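Local atomic coordinates of diol-dehydratase (Roseburia inulinivorans, PDB entry 5I2A), a protein that probably acts as a B12-independent glycyl radical lyase that dehydrates 1,2-propanediol and discriminates between its enantiomers. Residues A[59-64]-A[215-220]; A[751-756]-A[784-789]. All coordinates share one frame; numbering follows the deposited sequence.

Interaction 1 of 2, residues A[59-64]-A[215-220]; sequences HILKNL and DAVITY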
# COMPACT_ATOMS: atom_id res chain seq x y z
N HIS A 59 1.34 10.89 -20.20
CA HIS A 59 2.56 11.26 -20.89
C HIS A 59 2.81 10.36 -22.09
O HIS A 59 3.29 10.82 -23.12
CB HIS A 59 3.75 11.20 -19.94
CG HIS A 59 4.98 11.86 -20.47
ND1 HIS A 59 5.03 13.21 -20.76
CD2 HIS A 59 6.22 11.37 -20.73
CE1 HIS A 59 6.24 13.52 -21.19
NE2 HIS A 59 6.98 12.42 -21.18
N ILE A 60 2.50 9.07 -21.95
CA ILE A 60 2.65 8.14 -23.05
C ILE A 60 1.69 8.51 -24.19
O ILE A 60 2.11 8.59 -25.33
CB ILE A 60 2.40 6.68 -22.59
CG1 ILE A 60 3.50 6.21 -21.65
CG2 ILE A 60 2.33 5.75 -23.79
CD1 ILE A 60 3.09 5.08 -20.74
N LEU A 61 0.42 8.77 -23.89
CA LEU A 61 -0.53 9.00 -24.96
C LEU A 61 -0.30 10.36 -25.64
O LEU A 61 -0.63 10.52 -26.81
CB LEU A 61 -1.97 8.89 -24.45
CG LEU A 61 -2.44 7.49 -24.02
CD1 LEU A 61 -3.93 7.51 -23.70
CD2 LEU A 61 -2.13 6.43 -25.07
N LYS A 62 0.27 11.31 -24.92
CA LYS A 62 0.57 12.62 -25.51
C LYS A 62 1.71 12.52 -26.51
O LYS A 62 1.71 13.22 -27.51
CB LYS A 62 0.92 13.65 -24.43
CG LYS A 62 -0.29 14.37 -23.86
CD LYS A 62 0.02 15.11 -22.56
CE LYS A 62 1.10 16.17 -22.73
NZ LYS A 62 1.56 16.71 -21.41
N ASN A 63 2.67 11.63 -26.26
CA ASN A 63 3.92 11.66 -27.02
C ASN A 63 4.26 10.45 -27.86
O ASN A 63 5.17 10.51 -28.68
CB ASN A 63 5.09 11.92 -26.05
CG ASN A 63 4.96 13.27 -25.35
OD1 ASN A 63 5.16 14.30 -25.97
ND2 ASN A 63 4.60 13.26 -24.08
N LEU A 64 3.56 9.34 -27.65
CA LEU A 64 3.85 8.13 -28.41
C LEU A 64 3.66 8.40 -29.91
O LEU A 64 2.67 8.98 -30.31
CB LEU A 64 2.93 7.00 -27.94
CG LEU A 64 3.35 5.56 -28.21
CD1 LEU A 64 4.68 5.23 -27.52
CD2 LEU A 64 2.23 4.61 -27.76
N ASP A 215 -8.90 12.14 -20.00
CA ASP A 215 -8.45 13.25 -20.83
C ASP A 215 -7.24 12.87 -21.70
O ASP A 215 -7.11 13.37 -22.82
CB ASP A 215 -8.14 14.48 -19.98
CG ASP A 215 -9.41 15.18 -19.50
OD1 ASP A 215 -10.42 15.11 -20.22
OD2 ASP A 215 -9.39 15.78 -18.41
N ALA A 216 -6.39 11.97 -21.21
CA ALA A 216 -5.28 11.46 -22.00
C ALA A 216 -5.76 10.71 -23.26
O ALA A 216 -5.18 10.84 -24.33
CB ALA A 216 -4.41 10.55 -21.15
N VAL A 217 -6.80 9.91 -23.13
CA VAL A 217 -7.32 9.16 -24.26
C VAL A 217 -7.99 10.12 -25.26
O VAL A 217 -7.89 9.94 -26.46
CB VAL A 217 -8.30 8.08 -23.82
CG1 VAL A 217 -8.89 7.34 -25.02
CG2 VAL A 217 -7.62 7.09 -22.85
N ILE A 218 -8.68 11.13 -24.74
CA ILE A 218 -9.32 12.12 -25.58
C ILE A 218 -8.25 12.85 -26.38
O ILE A 218 -8.37 13.00 -27.60
CB ILE A 218 -10.14 13.12 -24.77
CG1 ILE A 218 -11.33 12.41 -24.14
CG2 ILE A 218 -10.58 14.30 -25.65
CD1 ILE A 218 -12.09 13.22 -23.10
N THR A 219 -7.20 13.25 -25.68
CA THR A 219 -6.03 13.84 -26.30
C THR A 219 -5.49 12.94 -27.41
O THR A 219 -5.13 13.42 -28.49
CB THR A 219 -4.92 14.09 -25.28
OG1 THR A 219 -5.34 15.11 -24.37
CG2 THR A 219 -3.63 14.51 -25.97
N TYR A 220 -5.42 11.65 -27.12
CA TYR A 220 -4.85 10.70 -28.07
C TYR A 220 -5.65 10.69 -29.37
O TYR A 220 -5.09 10.79 -30.46
CB TYR A 220 -4.81 9.29 -27.46
CG TYR A 220 -4.02 8.29 -28.28
CD1 TYR A 220 -2.66 8.45 -28.48
CD2 TYR A 220 -4.64 7.17 -28.83
CE1 TYR A 220 -1.93 7.54 -29.22
CE2 TYR A 220 -3.92 6.25 -29.56
CZ TYR A 220 -2.57 6.44 -29.76
OH TYR A 220 -1.85 5.54 -30.50
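Asp-215 O is gripped twice by Thr-219, which also touches Lys-62 across the contact. Thr-219 N and Thr-219 OG1 donate to this carbonyl oxygen from opposite faces of its plane, OG1 lying 2.9 Å from Asp-215 O. With OG1 set beside its own backbone N (chi1 -68°), Thr-219 turns the hydroxyl back onto its helix and leaves CG2 to face Lys-62 CG at 4.0 Å. Deeper in, Leu-61 carries the contact with both branches. Its CD1 reaches the backbone of the other helix, 3.6 Å from Ala-216 O, and also packs on Val-217 CG2 at 3.8 Å. Its CD2 sits over one face of the Tyr-220 ring, 4.2 Å from the centroid and 19° off the normal, a CH-pi contact, the leucine side chain standing roughly perpendicular to that of the tyrosine. Tyr-220 CD1 also comes within 3.3 Å of Leu-61 O, an oxygen that accepts a hydrogen bond from Arg-223, while the phenol OH bonds to Tyr-224 OH. Ile-278 of helix 262-279 touches Leu-61 as well. The axes of 59-63 and 215-220 pass 8.5 Å apart at only 9°, a near-parallel helix pair with an apolar seam, here joining helices 49-63 and 200-233 within the largely helical N-terminal part of a pyruvate formate lyase-like fold.

Interaction 2 of 2, residues A[751-756]-A[784-789]; sequences NGTLFN and QGMHMQ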
# COMPACT_ATOMS: atom_id res chain seq x y z
N ASN A 751 -13.78 -21.38 -14.33
CA ASN A 751 -12.90 -20.55 -15.14
C ASN A 751 -12.86 -21.04 -16.58
O ASN A 751 -12.19 -20.43 -17.41
CB ASN A 751 -11.47 -20.49 -14.56
CG ASN A 751 -10.67 -19.33 -15.14
OD1 ASN A 751 -11.16 -18.21 -15.24
ND2 ASN A 751 -9.43 -19.61 -15.57
N GLY A 752 -13.56 -22.14 -16.87
CA GLY A 752 -13.71 -22.64 -18.23
C GLY A 752 -12.94 -23.91 -18.56
O GLY A 752 -11.81 -24.10 -18.08
N THR A 753 -13.53 -24.79 -19.37
CA THR A 753 -12.81 -25.96 -19.86
C THR A 753 -12.69 -25.91 -21.39
O THR A 753 -13.44 -25.22 -22.06
CB THR A 753 -13.50 -27.30 -19.45
OG1 THR A 753 -14.73 -27.47 -20.15
CG2 THR A 753 -13.77 -27.33 -17.95
N LEU A 754 -11.72 -26.63 -21.92
CA LEU A 754 -11.47 -26.61 -23.36
C LEU A 754 -11.45 -28.01 -23.95
O LEU A 754 -10.66 -28.87 -23.54
CB LEU A 754 -10.15 -25.89 -23.67
CG LEU A 754 -9.78 -25.80 -25.16
CD1 LEU A 754 -9.05 -24.48 -25.46
CD2 LEU A 754 -8.92 -26.97 -25.59
N PHE A 755 -12.29 -28.22 -24.96
CA PHE A 755 -12.35 -29.50 -25.67
C PHE A 755 -12.02 -29.27 -27.15
O PHE A 755 -12.83 -28.72 -27.91
CB PHE A 755 -13.75 -30.13 -25.51
CG PHE A 755 -13.88 -31.54 -26.06
CD1 PHE A 755 -12.78 -32.26 -26.51
CD2 PHE A 755 -15.14 -32.14 -26.14
CE1 PHE A 755 -12.92 -33.56 -27.01
CE2 PHE A 755 -15.29 -33.43 -26.64
CZ PHE A 755 -14.17 -34.14 -27.07
N ASN A 756 -10.81 -29.67 -27.54
CA ASN A 756 -10.37 -29.68 -28.94
C ASN A 756 -10.81 -30.93 -29.67
O ASN A 756 -10.66 -32.03 -29.16
CB ASN A 756 -8.84 -29.62 -29.03
CG ASN A 756 -8.31 -28.21 -29.14
OD1 ASN A 756 -8.97 -27.31 -29.66
ND2 ASN A 756 -7.09 -28.01 -28.64
N GLN A 784 -23.94 -31.66 -20.68
CA GLN A 784 -23.37 -30.61 -19.82
C GLN A 784 -21.89 -30.32 -20.10
O GLN A 784 -21.18 -29.79 -19.25
CB GLN A 784 -23.57 -30.94 -18.32
CG GLN A 784 -25.01 -30.77 -17.84
CD GLN A 784 -25.96 -31.76 -18.50
OE1 GLN A 784 -25.81 -32.96 -18.35
NE2 GLN A 784 -26.93 -31.25 -19.25
N GLY A 785 -21.44 -30.65 -21.30
CA GLY A 785 -20.14 -30.17 -21.75
C GLY A 785 -20.19 -28.65 -21.89
O GLY A 785 -21.25 -28.10 -22.16
N MET A 786 -19.06 -27.98 -21.70
CA MET A 786 -19.08 -26.52 -21.68
C MET A 786 -18.68 -25.85 -23.01
O MET A 786 -19.17 -24.78 -23.36
CB MET A 786 -18.17 -26.01 -20.55
CG MET A 786 -18.14 -24.49 -20.41
SD MET A 786 -17.06 -23.89 -19.09
CE MET A 786 -17.79 -24.67 -17.66
N HIS A 787 -17.78 -26.49 -23.73
CA HIS A 787 -17.13 -25.85 -24.86
C HIS A 787 -16.57 -26.86 -25.85
O HIS A 787 -16.09 -27.92 -25.46
CB HIS A 787 -15.99 -24.95 -24.36
CG HIS A 787 -14.94 -24.71 -25.39
ND1 HIS A 787 -13.90 -25.60 -25.62
CD2 HIS A 787 -14.78 -23.72 -26.30
CE1 HIS A 787 -13.15 -25.15 -26.60
NE2 HIS A 787 -13.66 -24.01 -27.03
N MET A 788 -16.62 -26.52 -27.14
CA MET A 788 -15.98 -27.32 -28.18
C MET A 788 -15.44 -26.41 -29.27
O MET A 788 -16.02 -25.37 -29.57
CB MET A 788 -16.94 -28.32 -28.82
CG MET A 788 -17.11 -29.62 -28.08
SD MET A 788 -18.05 -30.82 -29.08
CE MET A 788 -16.75 -31.81 -29.82
N GLN A 789 -14.34 -26.83 -29.89
CA GLN A 789 -13.79 -26.11 -31.04
C GLN A 789 -13.02 -27.07 -31.95
O GLN A 789 -12.55 -28.12 -31.52
CB GLN A 789 -12.87 -24.99 -30.58
CG GLN A 789 -11.67 -25.51 -29.82
CD GLN A 789 -10.83 -24.41 -29.19
OE1 GLN A 789 -9.61 -24.52 -29.13
NE2 GLN A 789 -11.47 -23.34 -28.73
O HOH W 1 -15.71 -28.37 -22.78
O HOH W 2 -9.62 -27.83 -32.30
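Gly-752 opens the contact by resting its CA 3.7 Å from Met-786 SD, where the irregular chain 751-756 leads into strand 756-759, which lies parallel to strand 787-792; helix 766-781 links these two strands in a beta-alpha-beta crossover. The glycine's phi of 108° would press any CB against the carbonyl O of Asn-751. Thr-753 N points a weak bond at the same sulfur, and Thr-753 OG1, bonded to His-746 ND1, also holds a water that donates to His-787 O at 2.7 Å. Leu-754 runs alongside the imidazole of His-787, CG 3.7 Å from CE1. Phe-755 N then gives a nearly straight bond (167°) to His-787 ND1, 3.1 Å away and in the imidazole plane, so a side chain stands in for a strand carbonyl. An alanine in place of His-787 would remove that acceptor and would probably leave Phe-755 N without its mate and Leu-754 CG facing a gap. Phe-755 O accepts a hydrogen bond from Gln-789 N at 3.1 Å, where the parallel pairing begins. The Phe-755 ring, swung away from its own N by a chi1 of -173°, runs alongside Met-788, whose SD stands obliquely 5.2 Å from the ring centroid in a Met-aromatic contact; Tyr-780 of the crossover helix meets the ring edge-to-face. Asn-756 completes the bridge to Gln-789, CA to CA 5.4 Å, and its ND2 hydrogen-bonds both Asp-721 OD2 and Val-815 O.

How the interactions relate
Interactions 1 and 2 lie on opposite sides of the chain's centre, with their own centres 40 Å apart and nearest atoms about 27 Å apart, so they do not touch. Interaction 1 is the more peripheral, its centre 28 Å from that of the chain, and joins helices far from the radical site. Interaction 2, 14 Å from the chain's centre, lies in the glycine radical region; Leu-754 and Asn-756 touch Ala-816, next to Gly-817, the predicted radical residue, whose radical is absent here. Strands 756-759 and 787-792, which interaction 2 brings together, belong to a five-stranded sheet, consistent with one half of the ten-stranded alpha/beta barrel of glycyl radical enzymes.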